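Local structure of HIAXHD3 (Humicola insolens, 3ZXK) at residues 207-212 and 234-239; 246-251 and 263-268; 385-390 and 457-462; 395-400 and 407-412. The protein removes alpha-L-arabinofuranose side chains, probably from xylan, as an exo-acting arabinofuranosidase of glycoside hydrolase family 43. All blocks are in the same frame, centred on the assembly; numbering follows the deposited sequence.

How the interactions relate
The four contacts fall into two pairs, one in each family region of the chain. Interactions 1 and 2 lie in the family 43 region, with centres about 8 Å apart, and both touch the bound arabinofuranose. Interaction 2 hydrogen-bonds it through His-248 and Asp-267, and Arg-273 bonds it too; interaction 1 brings Ala-211 against it. The ring of Phe-246 also packs on Arg-236. Interactions 3 and 4 belong to the concanavalin A-like region, with centres about 10 Å apart. Interaction 4 is nested inside the loop closed by interaction 3, and Ala-400 CB meets Phe-385 CD2 at 3.6 Å. The pairs do not touch: the nearest atoms of interactions 2 and 3 are about 14 Å apart.

Interaction 1 of 4, residues 207-212 and 234-239; sequences VTRPAD and VSRIQG. With AHR (alpha-L-arabinofuranose), chain C.
A surface salt-bridge network of Arg-209, Asp-212 and Arg-236 joins the end of strand 202-209 and the turn after it to the residues that follow strand 234-235, in one blade of the family 43 beta-propeller, beside the glycan pocket. Asp-212 sits between the two arginines; the stronger bonds fall on different oxygens. Its OD2 takes a bond from Arg-236 NH1 at 2.9 Å, using the lone pair that faces away from OD1. OD2 lies at the edge of the guanidinium, close to its plane, and the carboxylate and guanidinium planes are 76° apart. A bend at chi3 (69°) swings the Arg-236 guanidinium round to this position. On the other oxygen, OD1 is met on its syn side by Arg-209 NE at 3.0 Å. Arg-209 NH2 adds weak bonds to both oxygens.

The backbone holds Asp-212 and Arg-236 together as well. Arg-236 N donates to Asp-212 O at 2.8 Å, and the bond is nearly straight at 167°. A water also donates to Asp-212 O, at 2.9 Å, and accepts from Ile-237 N. The turn that carries Asp-212 has a cis peptide between Pro-210 and Ala-211, both pocket residues. Ala-211 CB lies 3.5 Å from O5 of the arabinofuranose.

Arg-209 NH2 and Arg-236 NH1 are 5.5 Å apart. The carboxylate probably offsets their like charges, and they would favour its ionised form.

Interaction 2 of 4, residues 246-251 and 263-268; sequences FAHQGG and VAFMDA. With AHR (alpha-L-arabinofuranose), chain C.
His-248 and Phe-265 pair across a bulged beta hairpin of the family 43 propeller, at the wall of the arabinofuranose pocket. Their backbones form an antiparallel hydrogen-bonded pair. A beta bulge shifts the register before the next such pair, Gly-251 with Val-263. At the bulge Gly-250 CA makes a CA-H...O contact with Val-263 O at 3.2 Å.

The His-248 ring is fixed at both nitrogens. With CG lodged between the backbone N and the carbonyl carbon (chi1 69°), ND1 donates to Phe-246 O at 2.7 Å. NE2 meets O2 of the sugar at 2.6 Å, close to the ring plane. Phe-265 has a similar first torsion (55°), which stands its ring up beside the histidine. Its edge points at the His-248 face in an edge-to-face pair, with centroids 5.1 Å apart. One face of the phenyl ring lies against His-248 O. The Gln-249 side chain runs alongside the same ring, pointing the same way, and brings OE1 to 3.4 Å from Phe-265 CZ.

Asp-267 receives two sugar hydroxyls, one on each carboxylate oxygen. O3 of the arabinofuranose donates to OD1, and Arg-273 of the next strand also bonds the sugar. Asp-267 OD2 accepts from the sugar O5 at 2.7 Å and from a water at 2.8 Å, and that water in turn accepts from Phe-246 N.

Interaction 3 of 4, residues 385-390 and 457-462; sequences FRLDVR and IWLRID
Two antiparallel strands of the concanavalin A-like sandwich run side by side here, with residues 385-387 paired to 457-459. Phe-385 with Leu-459 and Leu-387 with Ile-457 are the hydrogen-bonded pairs. Each is closed by two backbone bonds, such as Leu-459 N to Phe-385 O at 2.8 Å. Arg-386 and Trp-458 form the non-hydrogen-bonded pair between them, and their side chains lie together on one face of the sheet.

That pair makes the main side-chain contact. Arg-386 leaves its strand with CG opposite the backbone N (chi1 -176°) and stays extended to NE, which lays CG and CD over one face of the indole and brings the guanidinium to its CZ2 rim. CG sits 3.8 Å from the centroid of the five-membered ring, in a CH-pi contact. Further out, Arg-386 NE is 3.3 Å from Trp-458 CZ2. The guanidinium is tilted 25° from the indole plane. Asp-456 fixes both groups: one oxygen bridges to Arg-386 NE, the other bonds Trp-458 NE1.

The opposite face is apolar. Leu-387 CD1 meets Leu-459 CD1 at 3.9 Å, their side chains crossing at about a right angle. Ile-457 CG2 touches both Leu-387 CB and Val-389 CG1, 4.0 Å from each.

Strand 523-533 flanks 380-388, and strand 476-482 flanks 457-464. The short helix 451-455 packs against Asp-388 and Val-389, just before the chain enters the second strand.

Interaction 4 of 4, residues 395-400 and 407-412; sequences GDRAGA and AAYIGV
Tyr-409 OH is gripped by a water at 2.7 Å and by Trp-413 NE1 further along its own strand. The water lies in the plane of the phenol ring. It also accepts from Arg-397 NH1 at 3.1 Å, and so bridges the two strands. The two side chains cross at about a right angle, and Arg-397 CD is 4.0 Å from Tyr-409 OH. Arg-397 is extended from CG to NE, and it also makes a cation-pi contact with Trp-413. In Tyr-409, chi1 69° turns the ring so that its OH reaches the Arg-397 side chain. Separately, Tyr-409 CB is 3.2 Å from Ala-400 O.

The strands form an antiparallel beta hairpin in the concanavalin A-like sandwich, and the N-to-C directions of segments 396-400 and 407-412 are 132° apart. Ala-398 with Val-412 and Ala-400 with Ile-410 are hydrogen-bonded pairs. Val-412 N donates to Ala-398 O at 2.8 Å. Between them Gly-399 faces Gly-411 in a non-hydrogen-bonded pair. The CA atoms of Gly-399 and Gly-411 are just 3.9 Å apart: the backbones come close where neither residue has a side chain. Gly-411 CA also makes a CA-H...O contact with Ala-398 O at 3.1 Å.

On one face of the hairpin lie Ala-398, Ala-400, Ile-410 and Val-412. This face turns to the other sheet of the sandwich, where Ala-400 packs on Leu-459 and Ile-461 and Ile-410 packs on Phe-479. Tyr-409 lies on the other face, and its ring meets Phe-513 of the flanking strand 509-516.

Interaction 1 of 4, residues 207-212 and 234-239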
loop_
_atom_site.group_PDB
_atom_site.type_symbol
_atom_site.label_atom_id
_atom_site.label_comp_id
_atom_site.label_asym_id
_atom_site.label_seq_id
_atom_site.Cartn_x
_atom_site.Cartn_y
_atom_site.Cartn_z
ATOM N N VAL A 207 -12.164 -9.128 -14.082
ATOM C CA VAL A 207 -10.769 -9.143 -14.545
ATOM C C VAL A 207 -10.418 -7.823 -15.209
ATOM O O VAL A 207 -11.309 -7.119 -15.686
ATOM C CB VAL A 207 -10.472 -10.326 -15.526
ATOM C CG1 VAL A 207 -10.752 -11.679 -14.883
ATOM C CG2 VAL A 207 -11.313 -10.217 -16.815
ATOM N N THR A 208 -9.132 -7.499 -15.223
ATOM C CA THR A 208 -8.634 -6.321 -15.916
ATOM C C THR A 208 -7.870 -6.712 -17.161
ATOM O O THR A 208 -7.160 -7.733 -17.170
ATOM C CB THR A 208 -7.746 -5.424 -15.003
ATOM O OG1 THR A 208 -7.382 -4.205 -15.682
ATOM C CG2 THR A 208 -6.457 -6.120 -14.585
ATOM N N ARG A 209 -7.994 -5.869 -18.192
ATOM C CA ARG A 209 -7.054 -5.870 -19.301
ATOM C C ARG A 209 -6.034 -4.748 -19.012
ATOM O O ARG A 209 -6.377 -3.556 -19.074
ATOM C CB ARG A 209 -7.773 -5.632 -20.625
ATOM C CG ARG A 209 -6.781 -5.638 -21.784
ATOM C CD ARG A 209 -7.406 -5.198 -23.089
ATOM N NE ARG A 209 -7.793 -3.784 -23.081
ATOM C CZ ARG A 209 -8.443 -3.198 -24.078
ATOM N NH1 ARG A 209 -8.760 -3.904 -25.156
ATOM N NH2 ARG A 209 -8.765 -1.914 -24.006
ATOM N N PRO A 210 -4.802 -5.115 -18.629
ATOM C CA PRO A 210 -3.875 -4.065 -18.217
ATOM C C PRO A 210 -3.606 -3.079 -19.354
ATOM O O PRO A 210 -3.362 -3.529 -20.468
ATOM C CB PRO A 210 -2.572 -4.825 -17.929
ATOM C CG PRO A 210 -2.976 -6.214 -17.671
ATOM C CD PRO A 210 -4.246 -6.466 -18.433
ATOM N N ALA A 211 -3.669 -1.771 -19.103
ATOM C CA ALA A 211 -4.053 -1.158 -17.818
ATOM C C ALA A 211 -5.256 -0.258 -18.012
ATOM O O ALA A 211 -5.359 0.791 -17.370
ATOM C CB ALA A 211 -2.912 -0.339 -17.245
ATOM N N ASP A 212 -6.159 -0.622 -18.911
ATOM C CA ASP A 212 -7.160 0.349 -19.336
ATOM C C ASP A 212 -8.602 -0.140 -19.342
ATOM O O ASP A 212 -9.488 0.639 -19.678
ATOM C CB ASP A 212 -6.786 0.916 -20.722
ATOM C CG ASP A 212 -6.794 -0.135 -21.824
ATOM O OD1 ASP A 212 -6.891 -1.353 -21.545
ATOM O OD2 ASP A 212 -6.720 0.276 -23.005
ATOM N N VAL A 234 -15.721 -1.425 -17.852
ATOM C CA VAL A 234 -15.204 -0.145 -18.331
ATOM C C VAL A 234 -14.125 -0.415 -19.355
ATOM O O VAL A 234 -13.386 -1.404 -19.259
ATOM C CB VAL A 234 -14.606 0.776 -17.237
ATOM C CG1 VAL A 234 -15.659 1.257 -16.242
ATOM C CG2 VAL A 234 -13.382 0.141 -16.580
ATOM N N SER A 235 -13.999 0.477 -20.324
ATOM C CA SER A 235 -12.870 0.371 -21.250
ATOM C C SER A 235 -12.467 1.756 -21.661
ATOM O O SER A 235 -13.249 2.479 -22.316
ATOM C CB SER A 235 -13.228 -0.478 -22.466
ATOM O OG SER A 235 -12.112 -0.596 -23.340
ATOM N N ARG A 236 -11.266 2.136 -21.231
ATOM C CA ARG A 236 -10.689 3.456 -21.516
ATOM C C ARG A 236 -11.689 4.553 -21.149
ATOM O O ARG A 236 -11.859 5.518 -21.891
ATOM C CB ARG A 236 -10.259 3.552 -22.988
ATOM C CG ARG A 236 -9.219 2.489 -23.367
ATOM C CD ARG A 236 -8.663 2.648 -24.789
ATOM N NE ARG A 236 -7.817 3.839 -24.905
ATOM C CZ ARG A 236 -6.537 3.903 -24.554
ATOM N NH1 ARG A 236 -5.917 2.839 -24.044
ATOM N NH2 ARG A 236 -5.876 5.053 -24.700
ATOM N N ILE A 237 -12.369 4.385 -20.010
ATOM C CA ILE A 237 -13.301 5.414 -19.510
ATOM C C ILE A 237 -12.533 6.688 -19.107
ATOM O O ILE A 237 -11.428 6.611 -18.585
ATOM C CB ILE A 237 -14.162 4.890 -18.338
ATOM C CG1 ILE A 237 -15.443 5.724 -18.175
ATOM C CG2 ILE A 237 -13.343 4.794 -17.048
ATOM C CD1 ILE A 237 -16.433 5.107 -17.199
ATOM N N GLN A 238 -13.108 7.855 -19.391
ATOM C CA GLN A 238 -12.507 9.123 -18.983
ATOM C C GLN A 238 -12.945 9.504 -17.569
ATOM O O GLN A 238 -14.060 9.171 -17.167
ATOM C CB GLN A 238 -12.853 10.234 -19.987
ATOM C CG GLN A 238 -12.230 10.051 -21.365
ATOM C CD GLN A 238 -10.707 10.163 -21.356
ATOM O OE1 GLN A 238 -10.135 11.023 -20.673
ATOM N NE2 GLN A 238 -10.038 9.299 -22.125
ATOM N N GLY A 239 -12.072 10.198 -16.834
ATOM C CA GLY A 239 -12.340 10.602 -15.441
ATOM C C GLY A 239 -12.041 9.491 -14.439
ATOM O O GLY A 239 -11.790 8.360 -14.812
HETATM O O5 AHR C . -0.136 1.326 -15.873
HETATM C C5 AHR C . 0.654 0.893 -14.747
HETATM C C4 AHR C . 0.251 -0.502 -14.257
HETATM O O4 AHR C . 0.404 -1.463 -15.299
HETATM C C3 AHR C . -1.205 -0.699 -13.846
HETATM O O3 AHR C . -1.477 -0.250 -12.527
HETATM C C2 AHR C . -1.418 -2.186 -13.926
HETATM O O2 AHR C . -2.755 -2.516 -14.348
HETATM C C1 AHR C . -0.425 -2.599 -14.995
HETATM O O HOH W 1 -11.084 2.335 -18.015
#

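Interaction 2 of 4, residues 246-251 and 263-268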
loop_
_atom_site.group_PDB
_atom_site.type_symbol
_atom_site.label_atom_id
_atom_site.label_comp_id
_atom_site.label_asym_id
_atom_site.label_seq_id
_atom_site.Cartn_x
_atom_site.Cartn_y
_atom_site.Cartn_z
ATOM N N PHE A 246 -6.078 5.151 -16.469
ATOM C CA PHE A 246 -7.474 4.771 -16.510
ATOM C C PHE A 246 -7.869 4.007 -15.280
ATOM O O PHE A 246 -7.078 3.212 -14.748
ATOM C CB PHE A 246 -7.728 3.833 -17.690
ATOM C CG PHE A 246 -7.470 4.457 -19.005
ATOM C CD1 PHE A 246 -8.442 5.270 -19.585
ATOM C CD2 PHE A 246 -6.246 4.292 -19.647
ATOM C CE1 PHE A 246 -8.206 5.892 -20.811
ATOM C CE2 PHE A 246 -6.014 4.894 -20.886
ATOM C CZ PHE A 246 -6.993 5.705 -21.459
ATOM N N ALA A 247 -9.096 4.259 -14.836
ATOM C CA ALA A 247 -9.748 3.463 -13.791
ATOM C C ALA A 247 -9.844 2.019 -14.236
ATOM O O ALA A 247 -10.375 1.731 -15.314
ATOM C CB ALA A 247 -11.144 4.033 -13.499
ATOM N N HIS A 248 -9.276 1.112 -13.426
ATOM C CA HIS A 248 -9.324 -0.316 -13.763
ATOM C C HIS A 248 -9.019 -1.160 -12.571
ATOM O O HIS A 248 -8.625 -0.633 -11.510
ATOM C CB HIS A 248 -8.357 -0.614 -14.921
ATOM C CG HIS A 248 -6.896 -0.492 -14.561
ATOM N ND1 HIS A 248 -6.298 0.687 -14.246
ATOM C CD2 HIS A 248 -5.911 -1.460 -14.466
ATOM C CE1 HIS A 248 -4.996 0.461 -13.957
ATOM N NE2 HIS A 248 -4.759 -0.843 -14.115
ATOM N N GLN A 249 -9.176 -2.482 -12.739
ATOM C CA GLN A 249 -8.896 -3.465 -11.701
ATOM C C GLN A 249 -9.820 -3.193 -10.483
ATOM O O GLN A 249 -10.953 -2.699 -10.654
ATOM C CB GLN A 249 -7.394 -3.536 -11.389
ATOM C CG GLN A 249 -6.946 -4.946 -11.038
ATOM C CD GLN A 249 -5.439 -5.105 -11.024
ATOM O OE1 GLN A 249 -4.713 -4.381 -11.727
ATOM N NE2 GLN A 249 -4.947 -6.059 -10.199
ATOM N N GLY A 250 -9.416 -3.529 -9.265
ATOM C CA GLY A 250 -10.333 -3.286 -8.137
ATOM C C GLY A 250 -11.421 -4.350 -8.053
ATOM O O GLY A 250 -11.265 -5.471 -8.557
ATOM N N GLY A 251 -12.544 -3.998 -7.443
ATOM C CA GLY A 251 -13.611 -4.978 -7.252
ATOM C C GLY A 251 -14.925 -4.307 -6.964
ATOM O O GLY A 251 -15.021 -3.078 -6.913
ATOM N N VAL A 263 -15.229 -0.264 -7.005
ATOM C CA VAL A 263 -14.073 0.449 -6.440
ATOM C C VAL A 263 -12.907 0.061 -7.326
ATOM O O VAL A 263 -12.465 -1.083 -7.312
ATOM C CB VAL A 263 -13.767 0.056 -4.972
ATOM C CG1 VAL A 263 -12.647 0.917 -4.424
ATOM C CG2 VAL A 263 -15.006 0.236 -4.112
ATOM N N ALA A 264 -12.423 1.010 -8.111
ATOM C CA ALA A 264 -11.297 0.736 -9.033
ATOM C C ALA A 264 -10.090 1.535 -8.567
ATOM O O ALA A 264 -10.187 2.266 -7.571
ATOM C CB ALA A 264 -11.658 1.110 -10.479
ATOM N N PHE A 265 -8.942 1.436 -9.241
ATOM C CA PHE A 265 -7.925 2.435 -8.939
ATOM C C PHE A 265 -7.395 3.078 -10.196
ATOM O O PHE A 265 -7.576 2.547 -11.313
ATOM C CB PHE A 265 -6.759 1.874 -8.067
ATOM C CG PHE A 265 -6.100 0.666 -8.652
ATOM C CD1 PHE A 265 -5.101 0.809 -9.620
ATOM C CD2 PHE A 265 -6.478 -0.618 -8.241
ATOM C CE1 PHE A 265 -4.485 -0.313 -10.172
ATOM C CE2 PHE A 265 -5.857 -1.726 -8.775
ATOM C CZ PHE A 265 -4.864 -1.580 -9.732
ATOM N N MET A 266 -6.755 4.233 -9.994
ATOM C CA MET A 266 -6.135 5.051 -11.036
ATOM C C MET A 266 -4.615 4.909 -10.945
ATOM O O MET A 266 -4.083 4.784 -9.830
ATOM C CB MET A 266 -6.463 6.531 -10.794
ATOM C CG MET A 266 -7.943 6.882 -10.722
ATOM S SD MET A 266 -8.849 6.595 -12.263
ATOM C CE MET A 266 -7.997 7.655 -13.439
ATOM N N ASP A 267 -3.930 5.019 -12.085
ATOM C CA ASP A 267 -2.455 5.117 -12.139
ATOM C C ASP A 267 -1.960 6.559 -11.892
ATOM O O ASP A 267 -1.421 7.223 -12.777
ATOM C CB ASP A 267 -1.884 4.523 -13.444
ATOM C CG ASP A 267 -2.039 2.995 -13.523
ATOM O OD1 ASP A 267 -1.964 2.331 -12.474
ATOM O OD2 ASP A 267 -2.240 2.459 -14.645
ATOM N N ALA A 268 -2.152 7.041 -10.670
ATOM C CA ALA A 268 -1.893 8.432 -10.328
ATOM C C ALA A 268 -0.434 8.685 -9.937
ATOM O O ALA A 268 -0.165 9.358 -8.937
ATOM C CB ALA A 268 -2.839 8.853 -9.209
HETATM O O5 AHR C . -0.136 1.326 -15.873
HETATM C C5 AHR C . 0.654 0.893 -14.747
HETATM C C4 AHR C . 0.251 -0.502 -14.257
HETATM O O4 AHR C . 0.404 -1.463 -15.299
HETATM C C3 AHR C . -1.205 -0.699 -13.846
HETATM O O3 AHR C . -1.477 -0.250 -12.527
HETATM C C2 AHR C . -1.418 -2.186 -13.926
HETATM O O2 AHR C . -2.755 -2.516 -14.348
HETATM C C1 AHR C . -0.425 -2.599 -14.995
HETATM O O HOH W 2 -4.075 3.132 -16.611
#

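Interaction 3 of 4, residues 385-390 and 457-462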
loop_
_atom_site.group_PDB
_atom_site.type_symbol
_atom_site.label_atom_id
_atom_site.label_comp_id
_atom_site.label_asym_id
_atom_site.label_seq_id
_atom_site.Cartn_x
_atom_site.Cartn_y
_atom_site.Cartn_z
ATOM N N PHE A 385 9.901 15.160 10.063
ATOM C CA PHE A 385 10.483 14.282 11.073
ATOM C C PHE A 385 11.254 15.106 12.091
ATOM O O PHE A 385 12.014 16.011 11.726
ATOM C CB PHE A 385 11.436 13.281 10.427
ATOM C CG PHE A 385 10.759 12.212 9.609
ATOM C CD1 PHE A 385 10.301 11.032 10.217
ATOM C CD2 PHE A 385 10.592 12.376 8.232
ATOM C CE1 PHE A 385 9.707 10.042 9.447
ATOM C CE2 PHE A 385 10.006 11.383 7.473
ATOM C CZ PHE A 385 9.563 10.219 8.073
ATOM N N ARG A 386 11.080 14.779 13.365
ATOM C CA ARG A 386 11.772 15.445 14.460
ATOM C C ARG A 386 12.707 14.405 15.100
ATOM O O ARG A 386 12.248 13.328 15.497
ATOM C CB ARG A 386 10.741 15.986 15.456
ATOM C CG ARG A 386 11.335 16.790 16.594
ATOM C CD ARG A 386 10.308 17.043 17.672
ATOM N NE ARG A 386 10.858 17.866 18.734
ATOM C CZ ARG A 386 10.132 18.359 19.725
ATOM N NH1 ARG A 386 8.825 18.116 19.786
ATOM N NH2 ARG A 386 10.711 19.105 20.651
ATOM N N LEU A 387 14.008 14.700 15.133
ATOM C CA LEU A 387 15.034 13.729 15.569
ATOM C C LEU A 387 15.962 14.258 16.630
ATOM O O LEU A 387 16.215 15.471 16.700
ATOM C CB LEU A 387 15.876 13.230 14.390
ATOM C CG LEU A 387 15.108 12.522 13.270
ATOM C CD1 LEU A 387 14.755 13.507 12.170
ATOM C CD2 LEU A 387 15.955 11.384 12.747
ATOM N N ASP A 388 16.445 13.354 17.475
ATOM C CA ASP A 388 17.620 13.613 18.310
ATOM C C ASP A 388 18.780 12.760 17.738
ATOM O O ASP A 388 18.707 11.527 17.752
ATOM C CB ASP A 388 17.305 13.229 19.754
ATOM C CG ASP A 388 18.501 13.333 20.713
ATOM O OD1 ASP A 388 19.673 13.534 20.293
ATOM O OD2 ASP A 388 18.253 13.166 21.933
ATOM N N VAL A 389 19.826 13.400 17.221
ATOM C CA VAL A 389 20.873 12.655 16.513
ATOM C C VAL A 389 22.221 12.637 17.254
ATOM O O VAL A 389 23.268 12.323 16.675
ATOM C CB VAL A 389 21.087 13.158 15.057
ATOM C CG1 VAL A 389 19.790 13.051 14.242
ATOM C CG2 VAL A 389 21.627 14.576 15.047
ATOM N N ARG A 390 22.191 12.940 18.555
ATOM C CA ARG A 390 23.419 12.955 19.358
ATOM C C ARG A 390 24.143 11.615 19.366
ATOM O O ARG A 390 25.374 11.576 19.502
ATOM C CB ARG A 390 23.192 13.448 20.771
ATOM C CG ARG A 390 22.829 14.924 20.827
ATOM C CD ARG A 390 22.382 15.317 22.211
ATOM N NE ARG A 390 21.286 14.448 22.642
ATOM C CZ ARG A 390 20.889 14.319 23.906
ATOM N NH1 ARG A 390 21.497 15.006 24.860
ATOM N NH2 ARG A 390 19.882 13.514 24.218
ATOM N N ILE A 457 16.520 18.268 15.906
ATOM C CA ILE A 457 16.586 18.671 14.509
ATOM C C ILE A 457 15.331 18.243 13.769
ATOM O O ILE A 457 14.866 17.112 13.922
ATOM C CB ILE A 457 17.856 18.123 13.812
ATOM C CG1 ILE A 457 17.916 18.580 12.353
ATOM C CG2 ILE A 457 17.908 16.597 13.876
ATOM C CD1 ILE A 457 19.322 18.583 11.794
ATOM N N TRP A 458 14.780 19.156 12.979
ATOM C CA TRP A 458 13.548 18.906 12.268
ATOM C C TRP A 458 13.856 18.895 10.811
ATOM O O TRP A 458 14.519 19.811 10.288
ATOM C CB TRP A 458 12.531 19.993 12.552
ATOM C CG TRP A 458 12.173 20.145 14.013
ATOM C CD1 TRP A 458 13.025 20.419 15.096
ATOM C CD2 TRP A 458 10.816 20.137 14.589
ATOM N NE1 TRP A 458 12.299 20.521 16.267
ATOM C CE2 TRP A 458 10.974 20.362 16.029
ATOM C CE3 TRP A 458 9.536 19.937 14.073
ATOM C CZ2 TRP A 458 9.883 20.403 16.894
ATOM C CZ3 TRP A 458 8.449 19.973 14.954
ATOM C CH2 TRP A 458 8.622 20.199 16.334
ATOM N N LEU A 459 13.399 17.848 10.153
ATOM C CA LEU A 459 13.670 17.623 8.750
ATOM C C LEU A 459 12.354 17.548 7.987
ATOM O O LEU A 459 11.492 16.705 8.299
ATOM C CB LEU A 459 14.480 16.335 8.562
ATOM C CG LEU A 459 15.875 16.347 9.202
ATOM C CD1 LEU A 459 16.539 14.976 9.042
ATOM C CD2 LEU A 459 16.751 17.484 8.631
ATOM N N ARG A 460 12.244 18.365 6.952
ATOM C CA ARG A 460 10.995 18.553 6.237
ATOM C C ARG A 460 11.092 18.276 4.750
ATOM O O ARG A 460 11.992 18.771 4.082
ATOM C CB ARG A 460 10.510 19.996 6.478
ATOM C CG ARG A 460 9.280 20.454 5.685
ATOM C CD ARG A 460 8.765 21.807 6.160
ATOM N NE ARG A 460 8.261 22.549 5.008
ATOM C CZ ARG A 460 8.156 23.873 4.953
ATOM N NH1 ARG A 460 8.451 24.607 6.017
ATOM N NH2 ARG A 460 7.715 24.453 3.845
ATOM N N ILE A 461 10.134 17.506 4.244
ATOM C CA ILE A 461 10.063 17.153 2.820
ATOM C C ILE A 461 8.735 17.681 2.272
ATOM O O ILE A 461 7.657 17.246 2.715
ATOM C CB ILE A 461 10.122 15.621 2.598
ATOM C CG1 ILE A 461 11.414 14.983 3.143
ATOM C CG2 ILE A 461 9.981 15.269 1.119
ATOM C CD1 ILE A 461 11.409 13.467 3.100
ATOM N N ASP A 462 8.784 18.586 1.304
ATOM C CA ASP A 462 7.524 19.101 0.695
ATOM C C ASP A 462 7.400 18.421 -0.663
ATOM O O ASP A 462 8.114 18.773 -1.607
ATOM C CB ASP A 462 7.547 20.634 0.497
ATOM C CG ASP A 462 7.361 21.420 1.785
ATOM O OD1 ASP A 462 7.449 20.812 2.875
ATOM O OD2 ASP A 462 7.155 22.668 1.696
#

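Interaction 4 of 4, residues 395-400 and 407-412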
loop_
_atom_site.group_PDB
_atom_site.type_symbol
_atom_site.label_atom_id
_atom_site.label_comp_id
_atom_site.label_asym_id
_atom_site.label_seq_id
_atom_site.Cartn_x
_atom_site.Cartn_y
_atom_site.Cartn_z
ATOM N N GLY A 395 30.861 8.082 10.486
ATOM C CA GLY A 395 30.412 7.446 9.259
ATOM C C GLY A 395 28.904 7.264 9.160
ATOM O O GLY A 395 28.417 6.800 8.151
ATOM N N ASP A 396 28.152 7.617 10.201
ATOM C CA ASP A 396 26.706 7.421 10.172
ATOM C C ASP A 396 26.015 8.455 9.284
ATOM O O ASP A 396 26.488 9.608 9.133
ATOM C CB ASP A 396 26.101 7.471 11.571
ATOM C CG ASP A 396 26.471 6.249 12.446
ATOM O OD1 ASP A 396 27.131 5.342 11.933
ATOM O OD2 ASP A 396 26.142 6.238 13.657
ATOM N N ARG A 397 24.937 8.011 8.640
ATOM C CA ARG A 397 24.138 8.853 7.780
ATOM C C ARG A 397 22.680 8.596 8.186
ATOM O O ARG A 397 22.216 7.460 8.168
ATOM C CB ARG A 397 24.410 8.499 6.311
ATOM C CG ARG A 397 25.862 8.694 5.873
ATOM C CD ARG A 397 25.985 8.491 4.391
ATOM N NE ARG A 397 27.362 8.760 3.994
ATOM C CZ ARG A 397 27.858 8.496 2.787
ATOM N NH1 ARG A 397 27.051 7.994 1.847
ATOM N NH2 ARG A 397 29.142 8.744 2.508
ATOM N N ALA A 398 21.955 9.637 8.557
ATOM C CA ALA A 398 20.563 9.457 8.967
ATOM C C ALA A 398 19.732 10.612 8.411
ATOM O O ALA A 398 20.298 11.681 8.107
ATOM C CB ALA A 398 20.474 9.426 10.481
ATOM N N GLY A 399 18.439 10.400 8.218
ATOM C CA GLY A 399 17.590 11.506 7.764
ATOM C C GLY A 399 16.230 11.175 7.216
ATOM O O GLY A 399 15.696 10.093 7.438
ATOM N N ALA A 400 15.701 12.135 6.471
ATOM C CA ALA A 400 14.376 12.054 5.916
ATOM C C ALA A 400 14.476 11.912 4.398
ATOM O O ALA A 400 15.040 12.768 3.716
ATOM C CB ALA A 400 13.545 13.281 6.310
ATOM N N ALA A 407 15.506 8.593 -5.787
ATOM C CA ALA A 407 15.302 9.123 -4.436
ATOM C C ALA A 407 16.205 10.320 -4.099
ATOM O O ALA A 407 17.207 10.563 -4.742
ATOM C CB ALA A 407 15.506 8.000 -3.432
ATOM N N ALA A 408 15.876 11.032 -3.025
ATOM C CA ALA A 408 16.690 12.137 -2.518
ATOM C C ALA A 408 16.368 12.237 -1.055
ATOM O O ALA A 408 15.291 11.788 -0.613
ATOM C CB ALA A 408 16.347 13.465 -3.216
ATOM N N TYR A 409 17.268 12.856 -0.298
ATOM C CA TYR A 409 17.055 13.031 1.121
ATOM C C TYR A 409 17.712 14.280 1.679
ATOM O O TYR A 409 18.608 14.845 1.042
ATOM C CB TYR A 409 17.491 11.807 1.911
ATOM C CG TYR A 409 18.970 11.458 2.023
ATOM C CD1 TYR A 409 19.849 12.222 2.833
ATOM C CD2 TYR A 409 19.481 10.309 1.415
ATOM C CE1 TYR A 409 21.179 11.855 3.006
ATOM C CE2 TYR A 409 20.806 9.922 1.583
ATOM C CZ TYR A 409 21.655 10.720 2.366
ATOM O OH TYR A 409 22.946 10.355 2.601
ATOM N N ILE A 410 17.224 14.718 2.844
ATOM C CA ILE A 410 17.917 15.715 3.638
ATOM C C ILE A 410 18.245 15.004 4.957
ATOM O O ILE A 410 17.414 14.247 5.502
ATOM C CB ILE A 410 17.085 16.997 3.860
ATOM C CG1 ILE A 410 17.953 18.063 4.548
ATOM C CG2 ILE A 410 15.788 16.694 4.613
ATOM C CD1 ILE A 410 17.332 19.443 4.549
ATOM N N GLY A 411 19.458 15.178 5.454
ATOM C CA GLY A 411 19.842 14.422 6.634
ATOM C C GLY A 411 21.097 14.930 7.262
ATOM O O GLY A 411 21.555 16.050 6.978
ATOM N N VAL A 412 21.630 14.106 8.153
ATOM C CA VAL A 412 22.824 14.449 8.909
ATOM C C VAL A 412 23.882 13.399 8.623
ATOM O O VAL A 412 23.596 12.192 8.630
ATOM C CB VAL A 412 22.557 14.499 10.431
ATOM C CG1 VAL A 412 23.833 14.834 11.233
ATOM C CG2 VAL A 412 21.460 15.509 10.752
HETATM O O HOH W 3 24.070 8.426 1.166
#